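Local coordinates for protein sugar ABC transporter (Agrobacterium radiobacter, PDB 4RXT) that binds arabinose in the cleft between its two lobes and probably delivers such sugars to an ABC-type carbohydrate transporter, at residues A[65-70]-A[88-93]; A[78-83]-A[98-103]; A[7-12]-A[21-26]. All blocks are in the same frame, centred on the assembly; numbering follows the deposited sequence.

Contact 1: residues A[65-70]-A[88-93]. With ARA (alpha-L-arabinopyranose), chain B.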
# COMPACT_ATOMS: atom_id res chain seq x y z
N ALA A 65 -1.56 11.51 -21.23
CA ALA A 65 -1.23 11.64 -19.83
C ALA A 65 -0.72 10.28 -19.34
O ALA A 65 -0.87 9.28 -20.06
CB ALA A 65 -2.45 12.08 -19.05
N ILE A 66 -0.15 10.26 -18.15
CA ILE A 66 0.31 9.03 -17.51
C ILE A 66 -0.12 9.04 -16.05
O ILE A 66 -0.01 10.07 -15.36
CB ILE A 66 1.87 8.88 -17.59
CG1 ILE A 66 2.32 8.62 -19.04
CG2 ILE A 66 2.37 7.77 -16.66
CD1 ILE A 66 3.79 8.91 -19.29
N VAL A 67 -0.60 7.88 -15.60
CA VAL A 67 -0.86 7.62 -14.19
C VAL A 67 0.24 6.71 -13.69
O VAL A 67 0.54 5.69 -14.30
CB VAL A 67 -2.23 6.97 -13.93
CG1 VAL A 67 -2.43 6.66 -12.44
CG2 VAL A 67 -3.34 7.86 -14.45
N ILE A 68 0.86 7.06 -12.57
CA ILE A 68 1.93 6.25 -12.01
C ILE A 68 1.85 6.15 -10.49
O ILE A 68 1.51 7.12 -9.81
CB ILE A 68 3.33 6.76 -12.44
CG1 ILE A 68 4.47 5.88 -11.94
CG2 ILE A 68 3.57 8.22 -12.03
CD1 ILE A 68 5.79 6.08 -12.66
N SER A 69 2.19 4.95 -9.99
CA SER A 69 2.46 4.72 -8.55
C SER A 69 3.97 4.62 -8.38
O SER A 69 4.52 3.57 -8.53
CB SER A 69 1.77 3.43 -8.04
OG SER A 69 2.29 2.33 -8.73
N PRO A 70 4.63 5.75 -8.03
CA PRO A 70 6.08 5.71 -7.93
C PRO A 70 6.57 4.69 -6.92
O PRO A 70 6.19 4.72 -5.77
CB PRO A 70 6.46 7.13 -7.51
CG PRO A 70 5.29 7.98 -7.86
CD PRO A 70 4.07 7.09 -7.79
N PRO A 88 1.55 15.27 -18.98
CA PRO A 88 1.06 15.41 -17.60
C PRO A 88 1.02 14.09 -16.85
O PRO A 88 0.55 13.07 -17.39
CB PRO A 88 -0.36 15.97 -17.73
CG PRO A 88 -0.72 15.78 -19.13
CD PRO A 88 0.49 15.51 -19.97
N ILE A 89 1.44 14.17 -15.59
CA ILE A 89 1.63 12.99 -14.74
C ILE A 89 0.71 13.10 -13.56
O ILE A 89 0.68 14.10 -12.86
CB ILE A 89 3.09 12.84 -14.24
CG1 ILE A 89 4.10 13.05 -15.39
CG2 ILE A 89 3.30 11.51 -13.49
CD1 ILE A 89 4.01 12.03 -16.50
N ILE A 90 -0.10 12.06 -13.37
CA ILE A 90 -1.00 11.93 -12.25
C ILE A 90 -0.42 10.82 -11.36
O ILE A 90 -0.14 9.70 -11.83
CB ILE A 90 -2.44 11.60 -12.72
CG1 ILE A 90 -3.14 12.86 -13.30
CG2 ILE A 90 -3.25 10.99 -11.59
CD1 ILE A 90 -2.47 13.47 -14.53
N GLY A 91 -0.22 11.13 -10.08
CA GLY A 91 0.31 10.15 -9.13
C GLY A 91 -0.76 9.44 -8.32
O GLY A 91 -1.82 10.00 -8.03
N ILE A 92 -0.46 8.18 -7.99
CA ILE A 92 -1.30 7.43 -7.06
C ILE A 92 -0.44 6.70 -6.01
O ILE A 92 0.75 6.39 -6.24
CB ILE A 92 -2.26 6.44 -7.77
CG1 ILE A 92 -1.51 5.38 -8.56
CG2 ILE A 92 -3.24 7.20 -8.66
CD1 ILE A 92 -2.39 4.21 -8.98
N ASP A 93 -1.06 6.46 -4.85
CA ASP A 93 -0.59 5.47 -3.85
C ASP A 93 0.62 5.84 -2.99
O ASP A 93 0.60 5.54 -1.80
CB ASP A 93 -0.43 4.07 -4.49
CG ASP A 93 0.01 3.02 -3.47
OD1 ASP A 93 -0.88 2.49 -2.78
OD2 ASP A 93 1.23 2.78 -3.36
C1 ARA B . 0.16 -1.50 -0.79
C2 ARA B . 0.87 -0.13 -0.80
C3 ARA B . 1.81 -0.06 -1.98
C4 ARA B . 2.76 -1.28 -2.03
C5 ARA B . 2.30 -2.35 -1.13
O1 ARA B . -0.11 -1.44 0.61
O2 ARA B . -0.09 0.94 -0.92
O3 ARA B . 2.49 1.20 -1.95
O4 ARA B . 4.04 -1.01 -1.45
O5 ARA B . 0.89 -2.65 -1.20
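Strands 66-68 and 89-92 run side by side, their axes 4.8 Å apart at closest and diverging by 23° from exactly parallel, and a four-rung ladder joins them: Ile-66 N to Pro-88 O, Ile-90 N to Ile-66 O, Ile-68 N to Ile-90 O and Ile-92 N to Ile-68 O. The Ile-90 N to Ile-66 O bond is nearly straight (176°). On one face Ile-89 lies beside Ile-66, its CD1 4.0 Å from Ile-66 CB, while its CG2 branch meets CG2 of Ile-68 at 3.6 Å. The other face carries Val-67 and Ile-90; there the side chains of Val-67 and Ile-92 cross at about a right angle, CG1 to CG2 3.9 Å. Beyond the strand, Asp-93 extends CG anti to its backbone N (chi1 -178°) and presents both carboxylate oxygens to arabinose, OD1 accepting from sugar O2 and OD2 from sugar O3, the latter bond unusually short and its exact length doubtful. Tyr-18 also hydrogen-bonds OD1. This is the parallel pairing of a beta-alpha-beta unit whose connecting helix is 77-84. Helix 48-60 packs on Ile-66 and Ile-68, helix 249-264 on Val-67, and strands 9-11 and 103-106 flank the pair in the sheet.

Contact 2: residues A[78-83]-A[98-103]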
# COMPACT_ATOMS: atom_id res chain seq x y z
N LYS A 78 13.32 12.73 -10.07
CA LYS A 78 13.86 13.24 -11.32
C LYS A 78 13.16 12.61 -12.55
O LYS A 78 12.81 13.31 -13.48
CB LYS A 78 15.35 12.93 -11.31
CG LYS A 78 16.20 13.94 -11.97
CD LYS A 78 16.06 13.84 -13.47
CE LYS A 78 16.77 15.01 -14.12
NZ LYS A 78 18.21 15.01 -13.80
N PRO A 79 12.91 11.27 -12.53
CA PRO A 79 12.21 10.73 -13.69
C PRO A 79 10.83 11.36 -13.90
O PRO A 79 10.45 11.61 -15.03
CB PRO A 79 12.12 9.23 -13.36
CG PRO A 79 13.41 8.98 -12.64
CD PRO A 79 13.60 10.20 -11.79
N VAL A 80 10.11 11.62 -12.80
CA VAL A 80 8.83 12.29 -12.94
C VAL A 80 9.00 13.73 -13.43
O VAL A 80 8.22 14.16 -14.29
CB VAL A 80 7.99 12.20 -11.66
CG1 VAL A 80 6.79 13.12 -11.72
CG2 VAL A 80 7.57 10.75 -11.44
N ASP A 81 10.01 14.45 -12.92
CA ASP A 81 10.26 15.82 -13.39
C ASP A 81 10.48 15.80 -14.91
O ASP A 81 9.97 16.65 -15.65
CB ASP A 81 11.51 16.44 -12.72
CG ASP A 81 11.28 16.89 -11.26
OD1 ASP A 81 10.12 17.10 -10.83
OD2 ASP A 81 12.31 17.03 -10.56
N GLU A 82 11.28 14.83 -15.37
CA GLU A 82 11.61 14.73 -16.79
C GLU A 82 10.38 14.42 -17.63
O GLU A 82 10.16 15.05 -18.67
CB GLU A 82 12.73 13.71 -17.03
CG GLU A 82 14.08 14.13 -16.46
CD GLU A 82 14.56 15.44 -17.04
OE1 GLU A 82 14.46 15.60 -18.27
OE2 GLU A 82 15.01 16.31 -16.27
N ALA A 83 9.62 13.40 -17.20
CA ALA A 83 8.39 13.04 -17.88
C ALA A 83 7.41 14.21 -18.01
O ALA A 83 6.80 14.41 -19.07
CB ALA A 83 7.71 11.88 -17.16
N SER A 98 9.06 14.94 -6.31
CA SER A 98 8.72 15.79 -7.44
C SER A 98 7.45 16.55 -7.11
O SER A 98 6.51 16.01 -6.56
CB SER A 98 8.50 14.98 -8.72
OG SER A 98 8.05 15.84 -9.78
N LYS A 99 7.44 17.82 -7.49
CA LYS A 99 6.24 18.67 -7.37
C LYS A 99 5.52 18.78 -8.73
O LYS A 99 4.61 19.60 -8.91
CB LYS A 99 6.60 20.09 -6.84
CG LYS A 99 7.15 20.13 -5.43
CD LYS A 99 6.11 19.69 -4.41
CE LYS A 99 6.75 19.29 -3.08
NZ LYS A 99 5.98 18.20 -2.41
N ALA A 100 5.89 17.92 -9.66
CA ALA A 100 5.43 18.08 -11.04
C ALA A 100 4.09 17.44 -11.31
O ALA A 100 3.49 17.70 -12.36
CB ALA A 100 6.44 17.54 -12.02
N PHE A 101 3.62 16.64 -10.35
CA PHE A 101 2.34 15.95 -10.51
C PHE A 101 1.16 16.93 -10.65
O PHE A 101 1.12 17.93 -9.98
CB PHE A 101 2.04 15.05 -9.32
CG PHE A 101 2.99 13.89 -9.14
CD1 PHE A 101 2.90 12.75 -9.91
CD2 PHE A 101 4.02 13.97 -8.17
CE1 PHE A 101 3.73 11.68 -9.68
CE2 PHE A 101 4.87 12.90 -7.97
CZ PHE A 101 4.74 11.77 -8.75
N LYS A 102 0.23 16.63 -11.52
CA LYS A 102 -0.98 17.44 -11.71
C LYS A 102 -2.06 17.13 -10.70
O LYS A 102 -2.95 17.94 -10.41
CB LYS A 102 -1.55 17.27 -13.13
CG LYS A 102 -0.60 17.71 -14.23
CD LYS A 102 -0.15 19.15 -14.01
CE LYS A 102 0.57 19.71 -15.22
NZ LYS A 102 1.16 21.06 -14.96
N SER A 103 -2.02 15.91 -10.20
CA SER A 103 -2.93 15.47 -9.14
C SER A 103 -2.33 14.26 -8.49
O SER A 103 -1.45 13.61 -9.08
CB SER A 103 -4.33 15.15 -9.67
OG SER A 103 -5.27 14.89 -8.64
O HOH W 1 9.73 18.90 -8.76
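Val-80 meets the ring of Phe-101 over a face: its CG1 methyl stands 4.0 Å from the ring centroid and 19° off the normal, a CH-pi contact displaced toward the rim near CE1 and CZ. The two side chains cross at about a right angle. CG1 of Val-80 is anti to the backbone N (chi1 169°), and the same methyl also lies against OG of Ser-98, 3.6 Å away. The next residue, Asp-81, adds a polar edge to the contact. Its carboxylate curls toward the loop, and OD1 accepts a 2.6 Å bond from Ser-98 OG, whose oxygen comes in 38° above the carboxylate plane. Ser-98 OG in turn accepts from Ala-100 N at 3.0 Å, which makes an ST turn; the hydroxyl thus relays between the turn and the helix. This loop leads from strand 89-92 to strand 103-106, and helix 77-84 is the connector of the preceding beta-alpha-beta unit, as in the Rossmann-like lobes of periplasmic binding proteins. A water bridges the segments, donating to Asp-81 OD1 and accepting from Lys-99 N, both at 2.8 Å. OD1 is therefore gripped by two donors. Further inward, Phe-101 packs on Ile-89 and Pro-70 and meets Phe-104 edge-to-face, while Pro-79 and Ala-83 turn to helix 48-60.

Contact 3: residues A[7-12]-A[21-26]. With ARA (alpha-L-arabinopyranose), chain B.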
# COMPACT_ATOMS: atom_id res chain seq x y z
N ILE A 7 -3.76 6.83 -22.24
CA ILE A 7 -3.32 7.15 -20.87
C ILE A 7 -2.85 5.85 -20.20
O ILE A 7 -3.65 5.11 -19.65
CB ILE A 7 -4.44 7.87 -20.06
CG1 ILE A 7 -4.89 9.12 -20.80
CG2 ILE A 7 -3.90 8.20 -18.66
CD1 ILE A 7 -6.02 9.88 -20.14
N PRO A 8 -1.54 5.56 -20.31
CA PRO A 8 -0.99 4.43 -19.59
C PRO A 8 -1.08 4.58 -18.08
O PRO A 8 -1.02 5.70 -17.55
CB PRO A 8 0.48 4.41 -20.01
CG PRO A 8 0.57 5.28 -21.20
CD PRO A 8 -0.50 6.29 -21.02
N ILE A 9 -1.17 3.45 -17.42
CA ILE A 9 -1.02 3.36 -15.97
C ILE A 9 0.18 2.46 -15.67
O ILE A 9 0.30 1.35 -16.24
CB ILE A 9 -2.30 2.85 -15.24
CG1 ILE A 9 -2.10 2.94 -13.71
CG2 ILE A 9 -2.76 1.47 -15.75
CD1 ILE A 9 -3.41 2.91 -12.94
N ILE A 10 1.04 2.95 -14.80
CA ILE A 10 2.27 2.27 -14.43
C ILE A 10 2.19 1.97 -12.95
O ILE A 10 2.22 2.87 -12.11
CB ILE A 10 3.53 3.13 -14.72
CG1 ILE A 10 3.56 3.54 -16.19
CG2 ILE A 10 4.81 2.37 -14.33
CD1 ILE A 10 4.60 4.59 -16.52
N VAL A 11 2.07 0.70 -12.63
CA VAL A 11 1.99 0.24 -11.25
C VAL A 11 3.35 -0.23 -10.75
O VAL A 11 4.28 -0.36 -11.55
CB VAL A 11 0.93 -0.84 -11.06
CG1 VAL A 11 -0.45 -0.27 -11.42
CG2 VAL A 11 1.26 -2.08 -11.90
N LYS A 12 3.47 -0.45 -9.44
CA LYS A 12 4.78 -0.90 -8.89
C LYS A 12 5.11 -2.35 -9.26
O LYS A 12 6.26 -2.72 -9.35
CB LYS A 12 4.81 -0.79 -7.36
CG LYS A 12 4.59 0.60 -6.79
CD LYS A 12 4.90 0.62 -5.31
CE LYS A 12 4.64 1.96 -4.67
NZ LYS A 12 5.14 1.95 -3.26
N ILE A 21 -5.89 -4.87 -8.50
CA ILE A 21 -7.14 -4.14 -8.18
C ILE A 21 -7.07 -2.75 -8.80
O ILE A 21 -7.98 -2.30 -9.46
CB ILE A 21 -7.42 -4.01 -6.67
CG1 ILE A 21 -7.63 -5.39 -6.02
CG2 ILE A 21 -8.67 -3.14 -6.46
CD1 ILE A 21 -7.56 -5.36 -4.49
N VAL A 22 -5.93 -2.06 -8.59
CA VAL A 22 -5.68 -0.75 -9.24
C VAL A 22 -5.87 -0.84 -10.76
O VAL A 22 -6.55 -0.01 -11.37
CB VAL A 22 -4.27 -0.22 -8.92
CG1 VAL A 22 -3.99 1.07 -9.69
CG2 VAL A 22 -4.10 -0.04 -7.43
N LEU A 23 -5.29 -1.87 -11.37
CA LEU A 23 -5.40 -2.05 -12.82
C LEU A 23 -6.83 -2.35 -13.28
O LEU A 23 -7.25 -1.86 -14.31
CB LEU A 23 -4.44 -3.16 -13.31
CG LEU A 23 -2.95 -2.87 -13.25
CD1 LEU A 23 -2.18 -4.12 -13.68
CD2 LEU A 23 -2.57 -1.65 -14.08
N ALA A 24 -7.56 -3.14 -12.49
CA ALA A 24 -8.96 -3.34 -12.75
C ALA A 24 -9.77 -2.00 -12.76
O ALA A 24 -10.62 -1.77 -13.65
CB ALA A 24 -9.54 -4.36 -11.77
N GLY A 25 -9.48 -1.12 -11.81
CA GLY A 25 -10.12 0.18 -11.79
C GLY A 25 -9.79 1.03 -13.03
O GLY A 25 -10.69 1.64 -13.65
N ALA A 26 -8.49 1.09 -13.36
CA ALA A 26 -8.02 1.82 -14.51
C ALA A 26 -8.64 1.29 -15.79
O ALA A 26 -9.03 2.05 -16.68
CB ALA A 26 -6.49 1.75 -14.57
C1 ARA B . 0.16 -1.50 -0.79
C2 ARA B . 0.87 -0.13 -0.80
C3 ARA B . 1.81 -0.06 -1.98
C4 ARA B . 2.76 -1.28 -2.03
C5 ARA B . 2.30 -2.35 -1.13
O1 ARA B . -0.11 -1.44 0.61
O2 ARA B . -0.09 0.94 -0.92
O3 ARA B . 2.49 1.20 -1.95
O4 ARA B . 4.04 -1.01 -1.45
O5 ARA B . 0.89 -2.65 -1.20
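Ile-9 packs against three side chains of segment 21-26, part of helix 17-33, with its two branches. CD1 touches the CB methyl of Ala-26 at 3.7 Å and CG1 of Val-22 at 3.8 Å, while CG2 meets CD2 of Leu-23 at 3.5 Å. Two residues along, Val-11 CG1 fits against the same Leu-23 methyl, 3.7 Å from CD2, and is more loosely approached by CG1 of Val-22. Leu-23 thus offers one methyl, CD2, to both Ile-9 and Val-11, crossing each at a slant. Placing CG1 anti to the backbone N (chi1 -174°) sends the long arm of Ile-9 to the Val-22 and Ala-26 side and turns CG2 to Leu-23, with Ala-26 also near. The strand and helix axes run nearly antiparallel (174°), 9.7 Å apart at closest, a spacing bridged by side chains alone. Ile-10 points to the other side of the sheet, against helix 48-60. Helix 17-33 connects strands 9-11 and 39-41 in a beta-alpha-beta unit, and helix 249-264 covers Val-22 and Ala-26. Next in the chain, Lys-12 runs extended beyond CG to donate from NZ to arabinose O3 at 3.0 Å. The helix interface is wholly apolar and buried, whereas the chain a residue later carries an ammonium into the sugar pocket; the carboxylate of Asp-93, in a long and weak pairing, may partly offset its charge.

How the contacts relate
Contacts 1 and 3 share one parallel sheet: strands 9-11 and 66-68 are neighbours, joined by Val-67 O to Ile-10 N at 2.8 Å and Val-67 N to Pro-8 O at 3.0 Å, and the centres of the two contacts lie about 9 Å apart. Each ends in a residue that reaches arabinose, Asp-93 in contact 1 and Lys-12 in contact 3, both using sugar O3. Contact 2 lies against contact 1, again about 9 Å between centres, with Ile-89 O to Lys-102 N at 2.9 Å and Ala-83 packing on Ile-89. It is more remote from the pocket: the side chain of Phe-101 is about 13 Å from the sugar, and the centres of contacts 2 and 3 are about 18 Å apart.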